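Local coordinates for protein lipase (Photobacterium sp. M37, PDB 2ORY) that probably hydrolyses the ester bonds of triacylglycerols as a cold-adapted lipase of the class 3 family with an alpha/beta hydrolase fold, at residues Ser16-Thr21 with Ala88-Pro94; Leu250-Tyr254 with Tyr304-Ala308. All coordinates share one frame; numbering follows the deposited sequence.

Contact 1: residues Ser16-Thr21 with Ala88-Pro94; sequences SYYGIT and AIRGTNP
Ser16 and Arg90 approach to 5.8 Å between their CA atoms, as do Ile20 and Asn93, so the type II turn from Tyr17 to Ile20 lies against the end of strand 84-90 and the loop that follows. Arg90 leaves the strand with CG anti to its own N, which places its aliphatic part beside Tyr17, CG lying 3.4 Å from CE2 of that ring. A bend at chi3 (85°) then turns the guanidinium toward the carbonyls of the beta turn, with Tyr18 O in its plane at the edge, while CD1 of Ile20 sits 4.0 Å above one face, toward the rim. The Arg-Gly-Thr sequence here recalls class 3 lipases, in which the loop leaving this strand probably contributes to the oxyanion hole. Pro94 packs from the opposite direction to Tyr17: its CG makes an off-centre CH-pi contact, 4.2 Å from the ring centroid and 29° from the normal. At the tip of Tyr17, OH is hydrogen-bonded to His173 ND1 and, at 2.9 Å, to a water that also accepts a hydrogen bond from Gly91 N. At the end of the turn, Ile20 meets Asn93 at about a right angle, its CG2 touching Asn93 CG at 3.4 Å.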
loop_
_atom_site.group_PDB
_atom_site.type_symbol
_atom_site.label_atom_id
_atom_site.label_comp_id
_atom_site.label_asym_id
_atom_site.label_seq_id
_atom_site.Cartn_x
_atom_site.Cartn_y
_atom_site.Cartn_z
ATOM N N SER A 16 -8.461 -1.716 -5.758
ATOM C CA SER A 16 -8.753 -1.022 -4.508
ATOM C C SER A 16 -9.079 0.443 -4.743
ATOM O O SER A 16 -9.805 1.064 -3.966
ATOM C CB SER A 16 -7.542 -1.079 -3.584
ATOM O OG SER A 16 -7.118 -2.406 -3.406
ATOM N N TYR A 17 -8.522 0.990 -5.812
ATOM C CA TYR A 17 -8.702 2.391 -6.138
ATOM C C TYR A 17 -10.030 2.819 -6.779
ATOM O O TYR A 17 -10.244 4.010 -7.015
ATOM C CB TYR A 17 -7.522 2.859 -7.002
ATOM C CG TYR A 17 -6.241 3.030 -6.201
ATOM C CD1 TYR A 17 -5.065 2.380 -6.572
ATOM C CD2 TYR A 17 -6.216 3.833 -5.055
ATOM C CE1 TYR A 17 -3.895 2.519 -5.827
ATOM C CE2 TYR A 17 -5.050 3.983 -4.303
ATOM C CZ TYR A 17 -3.896 3.323 -4.696
ATOM O OH TYR A 17 -2.745 3.479 -3.960
ATOM N N TYR A 18 -10.927 1.880 -7.052
ATOM C CA TYR A 18 -12.192 2.265 -7.650
ATOM C C TYR A 18 -12.872 3.269 -6.747
ATOM O O TYR A 18 -12.898 3.091 -5.535
ATOM C CB TYR A 18 -13.094 1.054 -7.852
ATOM C CG TYR A 18 -12.953 0.432 -9.219
ATOM C CD1 TYR A 18 -12.609 -0.910 -9.360
ATOM C CD2 TYR A 18 -13.186 1.179 -10.371
ATOM C CE1 TYR A 18 -12.505 -1.496 -10.609
ATOM C CE2 TYR A 18 -13.085 0.604 -11.630
ATOM C CZ TYR A 18 -12.747 -0.735 -11.741
ATOM O OH TYR A 18 -12.661 -1.331 -12.978
ATOM N N GLY A 19 -13.403 4.333 -7.338
ATOM C CA GLY A 19 -14.071 5.346 -6.545
ATOM C C GLY A 19 -13.145 6.248 -5.737
ATOM O O GLY A 19 -13.537 6.778 -4.691
ATOM N N ILE A 20 -11.920 6.442 -6.216
ATOM C CA ILE A 20 -10.972 7.287 -5.503
ATOM C C ILE A 20 -11.365 8.763 -5.572
ATOM O O ILE A 20 -11.030 9.544 -4.682
ATOM C CB ILE A 20 -9.523 7.083 -6.044
ATOM C CG1 ILE A 20 -8.649 6.467 -4.956
ATOM C CG2 ILE A 20 -8.917 8.396 -6.491
ATOM C CD1 ILE A 20 -8.622 7.247 -3.695
ATOM N N THR A 21 -12.085 9.138 -6.620
ATOM C CA THR A 21 -12.517 10.524 -6.790
ATOM C C THR A 21 -14.044 10.659 -6.764
ATOM O O THR A 21 -14.616 11.560 -7.382
ATOM C CB THR A 21 -11.983 11.093 -8.114
ATOM O OG1 THR A 21 -12.227 10.148 -9.165
ATOM C CG2 THR A 21 -10.481 11.366 -8.017
ATOM N N ALA A 88 -6.577 -6.622 0.723
ATOM C CA ALA A 88 -6.043 -5.503 -0.057
ATOM C C ALA A 88 -6.332 -4.183 0.667
ATOM O O ALA A 88 -7.414 -3.991 1.226
ATOM C CB ALA A 88 -6.652 -5.499 -1.468
ATOM N N ILE A 89 -5.352 -3.281 0.657
ATOM C CA ILE A 89 -5.467 -2.014 1.362
ATOM C C ILE A 89 -5.179 -0.820 0.467
ATOM O O ILE A 89 -4.267 -0.842 -0.358
ATOM C CB ILE A 89 -4.507 -2.020 2.590
ATOM C CG1 ILE A 89 -5.025 -3.058 3.611
ATOM C CG2 ILE A 89 -4.364 -0.603 3.196
ATOM C CD1 ILE A 89 -4.060 -3.427 4.707
ATOM N N ARG A 90 -5.967 0.231 0.652
ATOM C CA ARG A 90 -5.848 1.463 -0.124
ATOM C C ARG A 90 -5.785 2.629 0.852
ATOM O O ARG A 90 -6.363 2.556 1.939
ATOM C CB ARG A 90 -7.099 1.624 -1.003
ATOM C CG ARG A 90 -7.153 2.872 -1.855
ATOM C CD ARG A 90 -8.552 3.141 -2.403
ATOM N NE ARG A 90 -9.366 3.871 -1.441
ATOM C CZ ARG A 90 -10.628 4.222 -1.645
ATOM N NH1 ARG A 90 -11.231 3.912 -2.785
ATOM N NH2 ARG A 90 -11.296 4.867 -0.704
ATOM N N GLY A 91 -5.077 3.684 0.456
ATOM C CA GLY A 91 -4.975 4.900 1.242
ATOM C C GLY A 91 -5.664 5.982 0.416
ATOM O O GLY A 91 -6.638 5.689 -0.266
ATOM N N THR A 92 -5.152 7.212 0.439
ATOM C CA THR A 92 -5.726 8.336 -0.314
ATOM C C THR A 92 -5.336 8.291 -1.790
ATOM O O THR A 92 -4.447 7.537 -2.176
ATOM C CB THR A 92 -5.199 9.645 0.247
ATOM O OG1 THR A 92 -5.196 9.551 1.664
ATOM C CG2 THR A 92 -6.061 10.799 -0.136
ATOM N N ASN A 93 -6.011 9.093 -2.608
ATOM C CA ASN A 93 -5.708 9.172 -4.031
ATOM C C ASN A 93 -4.209 9.408 -4.105
ATOM O O ASN A 93 -3.713 10.475 -3.718
ATOM C CB ASN A 93 -6.440 10.344 -4.655
ATOM C CG ASN A 93 -6.254 10.412 -6.146
ATOM O OD1 ASN A 93 -5.440 9.683 -6.724
ATOM N ND2 ASN A 93 -7.010 11.299 -6.790
ATOM N N PRO A 94 -3.473 8.429 -4.646
ATOM C CA PRO A 94 -2.016 8.482 -4.770
ATOM C C PRO A 94 -1.332 9.475 -5.709
ATOM O O PRO A 94 -0.119 9.670 -5.582
ATOM C CB PRO A 94 -1.663 7.038 -5.122
ATOM C CG PRO A 94 -2.797 6.658 -6.047
ATOM C CD PRO A 94 -4.024 7.251 -5.355
HETATM O O HOH W 1 -2.997 4.035 -1.096
#

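Contact 2: residues Leu250-Tyr254 with Tyr304-Ala308; sequences LKSIY and YLVQA
Tyr254 and Tyr304 bring the loop turn of Leu250-Ile253 and the first turn of helix 304-319 together. From Tyr254 CB, directed at the helix, the side chain passes to a ring whose CD2 lies 3.7 Å from Tyr304 CD1; the two ring planes are oblique, at 57°. One face of the Tyr254 ring takes CG of Gln307, 3.5 Å from the centroid and 4° off the normal, a nearly axial CH-pi contact. The other face is covered by the CG2 of its neighbour Ile253, so the ring is sandwiched between two aliphatic groups. Gln307, bent at chi2, has its NE2 hydrogen-bonded to Asn298 O and its OE1 to Gln311 NE2. At the tip, Tyr254 OH reaches the helix backbone, 3.2 Å from Ala308 CA, and is hydrogen-bonded to Leu235 O; a water bound to Ala308 O gives it a further, weak bond. This helix also carries His312, the likely histidine of the Ser-His-Asp triad expected in an alpha/beta hydrolase. Tyr304 crosses Tyr254 at about a right angle; its hydroxyl donates to Leu250 O at 2.7 Å, from above the carbonyl plane, 52° out of it. Ile253 CG2 adds an apolar touch to Tyr304 CE1 at 3.8 Å.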
loop_
_atom_site.group_PDB
_atom_site.type_symbol
_atom_site.label_atom_id
_atom_site.label_comp_id
_atom_site.label_asym_id
_atom_site.label_seq_id
_atom_site.Cartn_x
_atom_site.Cartn_y
_atom_site.Cartn_z
ATOM N N LEU A 250 15.826 12.796 -4.067
ATOM C CA LEU A 250 14.603 13.279 -4.712
ATOM C C LEU A 250 14.788 14.455 -5.651
ATOM O O LEU A 250 14.168 14.499 -6.704
ATOM C CB LEU A 250 13.544 13.632 -3.660
ATOM C CG LEU A 250 13.009 12.415 -2.892
ATOM C CD1 LEU A 250 12.120 12.858 -1.760
ATOM C CD2 LEU A 250 12.253 11.526 -3.838
ATOM N N LYS A 251 15.636 15.407 -5.295
ATOM C CA LYS A 251 15.843 16.574 -6.164
ATOM C C LYS A 251 16.309 16.260 -7.599
ATOM O O LYS A 251 15.954 16.969 -8.545
ATOM C CB LYS A 251 16.866 17.515 -5.540
ATOM C CG LYS A 251 18.260 16.935 -5.555
ATOM C CD LYS A 251 19.280 17.947 -5.106
ATOM C CE LYS A 251 20.676 17.341 -5.094
ATOM N NZ LYS A 251 21.667 18.314 -4.562
ATOM N N SER A 252 17.105 15.206 -7.765
ATOM C CA SER A 252 17.634 14.870 -9.087
ATOM C C SER A 252 17.277 13.489 -9.605
ATOM O O SER A 252 17.948 12.952 -10.487
ATOM C CB SER A 252 19.146 15.022 -9.070
ATOM O OG SER A 252 19.682 14.240 -8.018
ATOM N N ILE A 253 16.202 12.928 -9.069
ATOM C CA ILE A 253 15.740 11.611 -9.473
ATOM C C ILE A 253 15.411 11.547 -10.963
ATOM O O ILE A 253 15.568 10.498 -11.578
ATOM C CB ILE A 253 14.466 11.188 -8.673
ATOM C CG1 ILE A 253 14.028 9.787 -9.097
ATOM C CG2 ILE A 253 13.309 12.171 -8.930
ATOM C CD1 ILE A 253 14.963 8.699 -8.651
ATOM N N TYR A 254 14.958 12.656 -11.541
ATOM C CA TYR A 254 14.592 12.675 -12.959
ATOM C C TYR A 254 15.559 13.461 -13.825
ATOM O O TYR A 254 15.168 14.078 -14.818
ATOM C CB TYR A 254 13.181 13.241 -13.149
ATOM C CG TYR A 254 12.112 12.517 -12.356
ATOM C CD1 TYR A 254 12.030 11.120 -12.350
ATOM C CD2 TYR A 254 11.191 13.231 -11.599
ATOM C CE1 TYR A 254 11.048 10.461 -11.591
ATOM C CE2 TYR A 254 10.214 12.591 -10.849
ATOM C CZ TYR A 254 10.145 11.213 -10.839
ATOM O OH TYR A 254 9.196 10.618 -10.042
ATOM N N TYR A 304 7.987 17.935 -12.768
ATOM C CA TYR A 304 8.317 17.018 -11.673
ATOM C C TYR A 304 7.082 16.295 -11.089
ATOM O O TYR A 304 7.004 15.065 -11.100
ATOM C CB TYR A 304 9.037 17.813 -10.571
ATOM C CG TYR A 304 9.717 16.971 -9.511
ATOM C CD1 TYR A 304 10.968 16.385 -9.741
ATOM C CD2 TYR A 304 9.103 16.743 -8.286
ATOM C CE1 TYR A 304 11.592 15.585 -8.755
ATOM C CE2 TYR A 304 9.704 15.947 -7.309
ATOM C CZ TYR A 304 10.945 15.373 -7.545
ATOM O OH TYR A 304 11.506 14.588 -6.565
ATOM N N LEU A 305 6.106 17.049 -10.593
ATOM C CA LEU A 305 4.913 16.431 -10.004
ATOM C C LEU A 305 4.142 15.526 -10.967
ATOM O O LEU A 305 3.562 14.523 -10.549
ATOM C CB LEU A 305 3.984 17.512 -9.456
ATOM C CG LEU A 305 4.570 18.303 -8.286
ATOM C CD1 LEU A 305 3.609 19.348 -7.831
ATOM C CD2 LEU A 305 4.878 17.378 -7.146
ATOM N N VAL A 306 4.120 15.885 -12.251
ATOM C CA VAL A 306 3.416 15.088 -13.238
ATOM C C VAL A 306 4.209 13.797 -13.486
ATOM O O VAL A 306 3.648 12.695 -13.503
ATOM C CB VAL A 306 3.221 15.905 -14.567
ATOM C CG1 VAL A 306 2.431 15.088 -15.583
ATOM C CG2 VAL A 306 2.478 17.223 -14.277
ATOM N N GLN A 307 5.521 13.936 -13.657
ATOM C CA GLN A 307 6.410 12.793 -13.874
ATOM C C GLN A 307 6.330 11.847 -12.661
ATOM O O GLN A 307 6.361 10.624 -12.795
ATOM C CB GLN A 307 7.852 13.297 -14.022
ATOM C CG GLN A 307 8.886 12.211 -14.244
ATOM C CD GLN A 307 8.840 11.647 -15.648
ATOM O OE1 GLN A 307 8.797 10.435 -15.845
ATOM N NE2 GLN A 307 8.847 12.536 -16.640
ATOM N N ALA A 308 6.231 12.439 -11.477
ATOM C CA ALA A 308 6.168 11.687 -10.236
ATOM C C ALA A 308 4.866 10.898 -10.122
ATOM O O ALA A 308 4.857 9.753 -9.651
ATOM C CB ALA A 308 6.327 12.640 -9.046
HETATM O O HOH W 2 6.887 8.986 -8.213
#

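In the fold
Along the chain the two contacts stand in series, contact 1 closing before contact 2 opens, with centres 22 Å apart and nearest atoms about 6 Å apart without touching. Contact 1 joins the loop after helix 5-15 to the middle strand, 84-90, of the mixed five-stranded sheet; contact 2 lies farther out, where the loop between helices 244-247 and 265-278 meets helix 304-319. They share no helix or strand. Contact 1 touches the presumed nucleophile elbow through Tyr17 and Pro94, which meet Ser174, whereas contact 2 lies near the presumed triad without touching it, at the start of the helix bearing His312.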